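Outer membrane protein TP0453 (PDB 3K8J) alters membrane permeability at acidic pH and might take part in ligand transport at the outer membrane of Treponema pallidum. Local coordinates at residues S205-N210 / G233-I238; A19-Y24 / L164-G169. All coordinates share one frame; numbering follows the deposited sequence.

Both contacts join neighbouring antiparallel strands of the U-shaped beta-half-barrel, and their centres lie about 16 Å apart. Interaction 2 pairs strand 21-26 with strand 162-166, its centre about 8 Å from the centre of the chain; interaction 1 pairs strand 199-207 with strand 235-244, about 22 Å out. Strand 189-196 runs between them: Glu190 makes a salt bridge with Arg235 of interaction 1 and is touched by the Tyr165 side chain of interaction 2. The contacts meet directly, Leu206 CD1 packing 3.8 Å from Gly169 CA, where helix 169-176 begins. That helix matches the region assigned as amphipathic helix 7, one of the two from which helices 2, 3 and 9 move away when the hydrophobic cavity opens.

Interaction 1 of 2, residues S205-N210 / G233-I238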
loop_
_atom_site.group_PDB
_atom_site.type_symbol
_atom_site.label_atom_id
_atom_site.label_comp_id
_atom_site.label_asym_id
_atom_site.label_seq_id
_atom_site.Cartn_x
_atom_site.Cartn_y
_atom_site.Cartn_z
ATOM N N SER A 205 -18.344 -1.972 7.716
ATOM C CA SER A 205 -19.504 -2.089 6.859
ATOM C C SER A 205 -20.008 -0.691 6.527
ATOM O O SER A 205 -20.035 0.202 7.389
ATOM C CB SER A 205 -20.602 -2.919 7.520
ATOM O OG SER A 205 -21.464 -2.076 8.259
ATOM N N LEU A 206 -20.407 -0.507 5.275
ATOM C CA LEU A 206 -20.803 0.796 4.772
ATOM C C LEU A 206 -22.043 0.663 3.887
ATOM O O LEU A 206 -22.022 -0.074 2.892
ATOM C CB LEU A 206 -19.633 1.426 3.991
ATOM C CG LEU A 206 -19.805 2.799 3.333
ATOM C CD1 LEU A 206 -19.929 3.899 4.382
ATOM C CD2 LEU A 206 -18.655 3.097 2.383
ATOM N N GLN A 207 -23.123 1.341 4.276
ATOM C CA GLN A 207 -24.337 1.410 3.461
ATOM C C GLN A 207 -24.103 2.353 2.287
ATOM O O GLN A 207 -23.695 3.502 2.473
ATOM C CB GLN A 207 -25.545 1.878 4.287
ATOM C CG GLN A 207 -26.145 0.805 5.208
ATOM C CD GLN A 207 -26.791 -0.358 4.459
ATOM O OE1 GLN A 207 -27.460 -0.176 3.439
ATOM N NE2 GLN A 207 -26.594 -1.568 4.977
ATOM N N LEU A 208 -24.364 1.860 1.084
ATOM C CA LEU A 208 -23.979 2.563 -0.145
ATOM C C LEU A 208 -25.019 3.565 -0.651
ATOM O O LEU A 208 -24.676 4.498 -1.383
ATOM C CB LEU A 208 -23.608 1.557 -1.246
ATOM C CG LEU A 208 -22.472 0.575 -0.919
ATOM C CD1 LEU A 208 -22.451 -0.607 -1.883
ATOM C CD2 LEU A 208 -21.128 1.282 -0.894
ATOM N N GLY A 209 -26.278 3.380 -0.252
ATOM C CA GLY A 209 -27.365 4.253 -0.699
ATOM C C GLY A 209 -27.615 4.078 -2.186
ATOM O O GLY A 209 -27.970 2.985 -2.629
ATOM N N ASN A 210 -27.411 5.156 -2.946
ATOM C CA ASN A 210 -27.512 5.137 -4.414
ATOM C C ASN A 210 -26.184 4.858 -5.128
ATOM O O ASN A 210 -26.174 4.469 -6.300
ATOM C CB ASN A 210 -28.115 6.450 -4.934
ATOM C CG ASN A 210 -29.594 6.579 -4.613
ATOM O OD1 ASN A 210 -30.387 5.693 -4.940
ATOM N ND2 ASN A 210 -29.971 7.685 -3.971
ATOM N N GLY A 233 -25.917 -6.666 -1.240
ATOM C CA GLY A 233 -26.985 -5.742 -1.612
ATOM C C GLY A 233 -26.486 -4.322 -1.802
ATOM O O GLY A 233 -25.889 -3.993 -2.834
ATOM N N ASP A 234 -26.744 -3.482 -0.801
ATOM C CA ASP A 234 -26.278 -2.092 -0.791
ATOM C C ASP A 234 -25.306 -1.837 0.371
ATOM O O ASP A 234 -25.054 -0.693 0.751
ATOM C CB ASP A 234 -27.464 -1.118 -0.745
ATOM C CG ASP A 234 -28.422 -1.400 0.405
ATOM O OD1 ASP A 234 -28.227 -2.394 1.146
ATOM O OD2 ASP A 234 -29.388 -0.624 0.563
ATOM N N ARG A 235 -24.757 -2.924 0.905
ATOM C CA ARG A 235 -23.833 -2.876 2.026
ATOM C C ARG A 235 -22.447 -3.373 1.613
ATOM O O ARG A 235 -22.265 -4.551 1.291
ATOM C CB ARG A 235 -24.388 -3.732 3.169
ATOM C CG ARG A 235 -23.767 -3.492 4.526
ATOM C CD ARG A 235 -24.295 -4.501 5.536
ATOM N NE ARG A 235 -23.783 -4.248 6.881
ATOM C CZ ARG A 235 -24.385 -3.480 7.787
ATOM N NH1 ARG A 235 -23.836 -3.315 8.981
ATOM N NH2 ARG A 235 -25.537 -2.880 7.509
ATOM N N LEU A 236 -21.471 -2.470 1.619
ATOM C CA LEU A 236 -20.081 -2.844 1.371
ATOM C C LEU A 236 -19.444 -3.355 2.667
ATOM O O LEU A 236 -19.480 -2.678 3.695
ATOM C CB LEU A 236 -19.296 -1.659 0.803
ATOM C CG LEU A 236 -17.797 -1.846 0.549
ATOM C CD1 LEU A 236 -17.553 -2.655 -0.715
ATOM C CD2 LEU A 236 -17.086 -0.498 0.458
ATOM N N ILE A 237 -18.868 -4.551 2.607
ATOM C CA ILE A 237 -18.257 -5.189 3.766
ATOM C C ILE A 237 -16.761 -5.396 3.532
ATOM O O ILE A 237 -16.342 -5.849 2.466
ATOM C CB ILE A 237 -18.948 -6.543 4.123
ATOM C CG1 ILE A 237 -20.433 -6.330 4.439
ATOM C CG2 ILE A 237 -18.252 -7.229 5.300
ATOM C CD1 ILE A 237 -21.190 -7.610 4.872
ATOM N N ILE A 238 -15.962 -5.025 4.528
ATOM C CA ILE A 238 -14.521 -5.230 4.494
ATOM C C ILE A 238 -14.114 -6.038 5.725
ATOM O O ILE A 238 -14.241 -5.574 6.862
ATOM C CB ILE A 238 -13.745 -3.893 4.416
ATOM C CG1 ILE A 238 -14.176 -3.102 3.174
ATOM C CG2 ILE A 238 -12.242 -4.150 4.409
ATOM C CD1 ILE A 238 -13.782 -1.637 3.161
#
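Ser205, Leu206 and Gln207 pair with Ile237, Leu236 and Arg235 as antiparallel neighbours in the beta-half-barrel, the two strands running at 166° to each other. Leu206 and Leu236 form the hydrogen-bonded pair: each backbone N reaches the other's O at 2.8 Å. Their side chains leave on one face of the sheet, both with CG anti to the backbone N, and the CD2 methyls of Leu206 and Leu236 come within 4.4 Å of each other. Leu208, past the strand end, turns its CD2 methyl against Leu236 CB at 3.9 Å, and Leu186 and Ile213 from loops also pack on it.

Ser205, Gln207 and Arg235 occupy the other face. The Arg235 chain is extended from CG to NE and carries its guanidinium alongside the neighbouring strand. Ser205 OG sits over one face of that group, 2.8 Å from Arg235 NH1 but at a poor angle for a hydrogen bond; NH1 instead makes a salt bridge with Glu190 on strand 189-196. The Gln207 chain, bent at chi2, brings its amide to the guanidinium's edge, the two planes 59° apart, and the same amide is nearly perpendicular to the Asp234 carboxylate. Beyond the last bridge, Leu208 N donates to Asp234 O at 2.7 Å, and Leu208 CB and CG both lie against that same Asp234 O at 3.3 Å.

Interaction 2 of 2, residues A19-Y24 / L164-G169; sequences ADVYLY and LYIKNG
An antiparallel strand pair near the centre of the fold brings Val21, Tyr22 and Leu23 against Ile166, Tyr165 and Leu164. Tyr22 and Tyr165 are the hydrogen-bonded pair, with Tyr22 N to Tyr165 O at 2.8 Å and Tyr165 N to Tyr22 O at 2.9 Å. Their side chains run alongside each other in the same direction; Tyr22 CD2 comes to the edge of the Tyr165 ring, 4.1 Å from Tyr165 CD2. Tyr22 OH accepts from Ala19 N and also bonds to Gly16 O, fixing the ring at its far end. On the other face Leu164 CD2 fits between Val21 CG1 at 3.8 Å and Leu23 CD1 at 3.7 Å.

In the half-barrel, strand 21-26 is flanked on its other side by strand 54-62, where Asp20 and Val21 both face Phe61 in a classic beta bulge. Asp20 O accepts from Lys167 N at 2.9 Å and from a water that in turn accepts from the backbone N of Asn168, the N-cap residue of helix 169-176. The Lys167 side chain, bent at chi2 and chi4, places NZ at the edge of the Tyr22 ring, and NZ donates to Ala19 O at 2.8 Å, in the carbonyl plane.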
loop_
_atom_site.group_PDB
_atom_site.type_symbol
_atom_site.label_atom_id
_atom_site.label_comp_id
_atom_site.label_asym_id
_atom_site.label_seq_id
_atom_site.Cartn_x
_atom_site.Cartn_y
_atom_site.Cartn_z
ATOM N N ALA A 19 -26.767 11.619 18.032
ATOM C CA ALA A 19 -25.376 11.925 17.673
ATOM C C ALA A 19 -25.032 11.476 16.255
ATOM O O ALA A 19 -25.661 10.557 15.710
ATOM C CB ALA A 19 -24.412 11.324 18.659
ATOM N N ASP A 20 -24.028 12.124 15.676
ATOM C CA ASP A 20 -23.531 11.770 14.349
ATOM C C ASP A 20 -22.519 10.609 14.386
ATOM O O ASP A 20 -22.346 9.893 13.386
ATOM C CB ASP A 20 -22.926 13.012 13.687
ATOM C CG ASP A 20 -23.933 14.161 13.603
ATOM O OD1 ASP A 20 -23.920 15.052 14.480
ATOM O OD2 ASP A 20 -24.796 14.125 12.706
ATOM N N VAL A 21 -21.852 10.444 15.532
ATOM C CA VAL A 21 -20.872 9.381 15.737
ATOM C C VAL A 21 -20.984 8.840 17.155
ATOM O O VAL A 21 -21.057 9.614 18.122
ATOM C CB VAL A 21 -19.396 9.854 15.486
ATOM C CG1 VAL A 21 -18.408 8.689 15.598
ATOM C CG2 VAL A 21 -19.241 10.505 14.122
ATOM N N TYR A 22 -20.993 7.516 17.286
ATOM C CA TYR A 22 -20.903 6.886 18.595
ATOM C C TYR A 22 -19.631 6.083 18.678
ATOM O O TYR A 22 -19.215 5.447 17.699
ATOM C CB TYR A 22 -22.109 5.976 18.863
ATOM C CG TYR A 22 -23.355 6.748 19.135
ATOM C CD1 TYR A 22 -23.620 7.238 20.407
ATOM C CD2 TYR A 22 -24.263 7.039 18.105
ATOM C CE1 TYR A 22 -24.775 7.984 20.659
ATOM C CE2 TYR A 22 -25.428 7.778 18.353
ATOM C CZ TYR A 22 -25.660 8.265 19.631
ATOM O OH TYR A 22 -26.803 9.000 19.897
ATOM N N LEU A 23 -19.026 6.115 19.857
ATOM C CA LEU A 23 -17.789 5.391 20.128
ATOM C C LEU A 23 -17.892 4.552 21.397
ATOM O O LEU A 23 -18.467 4.978 22.417
ATOM C CB LEU A 23 -16.623 6.363 20.281
ATOM C CG LEU A 23 -15.251 5.798 20.691
ATOM C CD1 LEU A 23 -14.617 4.945 19.582
ATOM C CD2 LEU A 23 -14.303 6.918 21.133
ATOM N N TYR A 24 -17.312 3.364 21.323
ATOM C CA TYR A 24 -17.107 2.531 22.480
ATOM C C TYR A 24 -15.636 2.199 22.481
ATOM O O TYR A 24 -15.131 1.666 21.496
ATOM C CB TYR A 24 -17.918 1.251 22.390
ATOM C CG TYR A 24 -17.557 0.277 23.482
ATOM C CD1 TYR A 24 -17.858 0.570 24.811
ATOM C CD2 TYR A 24 -16.904 -0.925 23.198
ATOM C CE1 TYR A 24 -17.532 -0.290 25.820
ATOM C CE2 TYR A 24 -16.559 -1.811 24.230
ATOM C CZ TYR A 24 -16.887 -1.475 25.535
ATOM O OH TYR A 24 -16.582 -2.294 26.586
ATOM N N LEU A 164 -17.131 1.867 16.439
ATOM C CA LEU A 164 -17.580 3.145 15.934
ATOM C C LEU A 164 -18.840 2.985 15.121
ATOM O O LEU A 164 -18.938 2.092 14.280
ATOM C CB LEU A 164 -16.516 3.772 15.031
ATOM C CG LEU A 164 -15.393 4.519 15.729
ATOM C CD1 LEU A 164 -14.215 4.693 14.761
ATOM C CD2 LEU A 164 -15.912 5.866 16.209
ATOM N N TYR A 165 -19.798 3.864 15.365
ATOM C CA TYR A 165 -20.978 3.945 14.540
ATOM C C TYR A 165 -21.064 5.354 14.008
ATOM O O TYR A 165 -21.196 6.317 14.781
ATOM C CB TYR A 165 -22.229 3.606 15.342
ATOM C CG TYR A 165 -23.501 3.670 14.527
ATOM C CD1 TYR A 165 -23.602 2.998 13.310
ATOM C CD2 TYR A 165 -24.614 4.398 14.979
ATOM C CE1 TYR A 165 -24.765 3.046 12.550
ATOM C CE2 TYR A 165 -25.779 4.465 14.215
ATOM C CZ TYR A 165 -25.847 3.783 13.011
ATOM O OH TYR A 165 -26.997 3.828 12.255
ATOM N N ILE A 166 -20.987 5.473 12.684
ATOM C CA ILE A 166 -20.974 6.776 12.024
ATOM C C ILE A 166 -22.240 6.883 11.183
ATOM O O ILE A 166 -22.455 6.078 10.272
ATOM C CB ILE A 166 -19.711 6.917 11.169
ATOM C CG1 ILE A 166 -18.460 6.793 12.054
ATOM C CG2 ILE A 166 -19.718 8.249 10.360
ATOM C CD1 ILE A 166 -17.462 5.763 11.567
ATOM N N LYS A 167 -23.085 7.857 11.511
ATOM C CA LYS A 167 -24.376 8.038 10.842
ATOM C C LYS A 167 -24.184 8.350 9.352
ATOM O O LYS A 167 -24.884 7.810 8.493
ATOM C CB LYS A 167 -25.161 9.168 11.511
ATOM C CG LYS A 167 -26.553 8.795 11.980
ATOM C CD LYS A 167 -26.555 8.379 13.451
ATOM C CE LYS A 167 -27.962 8.514 14.049
ATOM N NZ LYS A 167 -28.006 9.005 15.480
ATOM N N ASN A 168 -23.205 9.192 9.050
ATOM C CA ASN A 168 -22.915 9.523 7.656
ATOM C C ASN A 168 -21.525 9.092 7.193
ATOM O O ASN A 168 -20.536 9.799 7.403
ATOM C CB ASN A 168 -23.162 11.007 7.376
ATOM C CG ASN A 168 -23.555 11.262 5.924
ATOM O OD1 ASN A 168 -22.710 11.618 5.094
ATOM N ND2 ASN A 168 -24.839 11.053 5.606
ATOM N N GLY A 169 -21.479 7.926 6.554
ATOM C CA GLY A 169 -20.232 7.310 6.128
ATOM C C GLY A 169 -19.442 8.117 5.115
ATOM O O GLY A 169 -18.211 8.087 5.136
HETATM O O HOH W 1 -21.983 11.033 10.756
#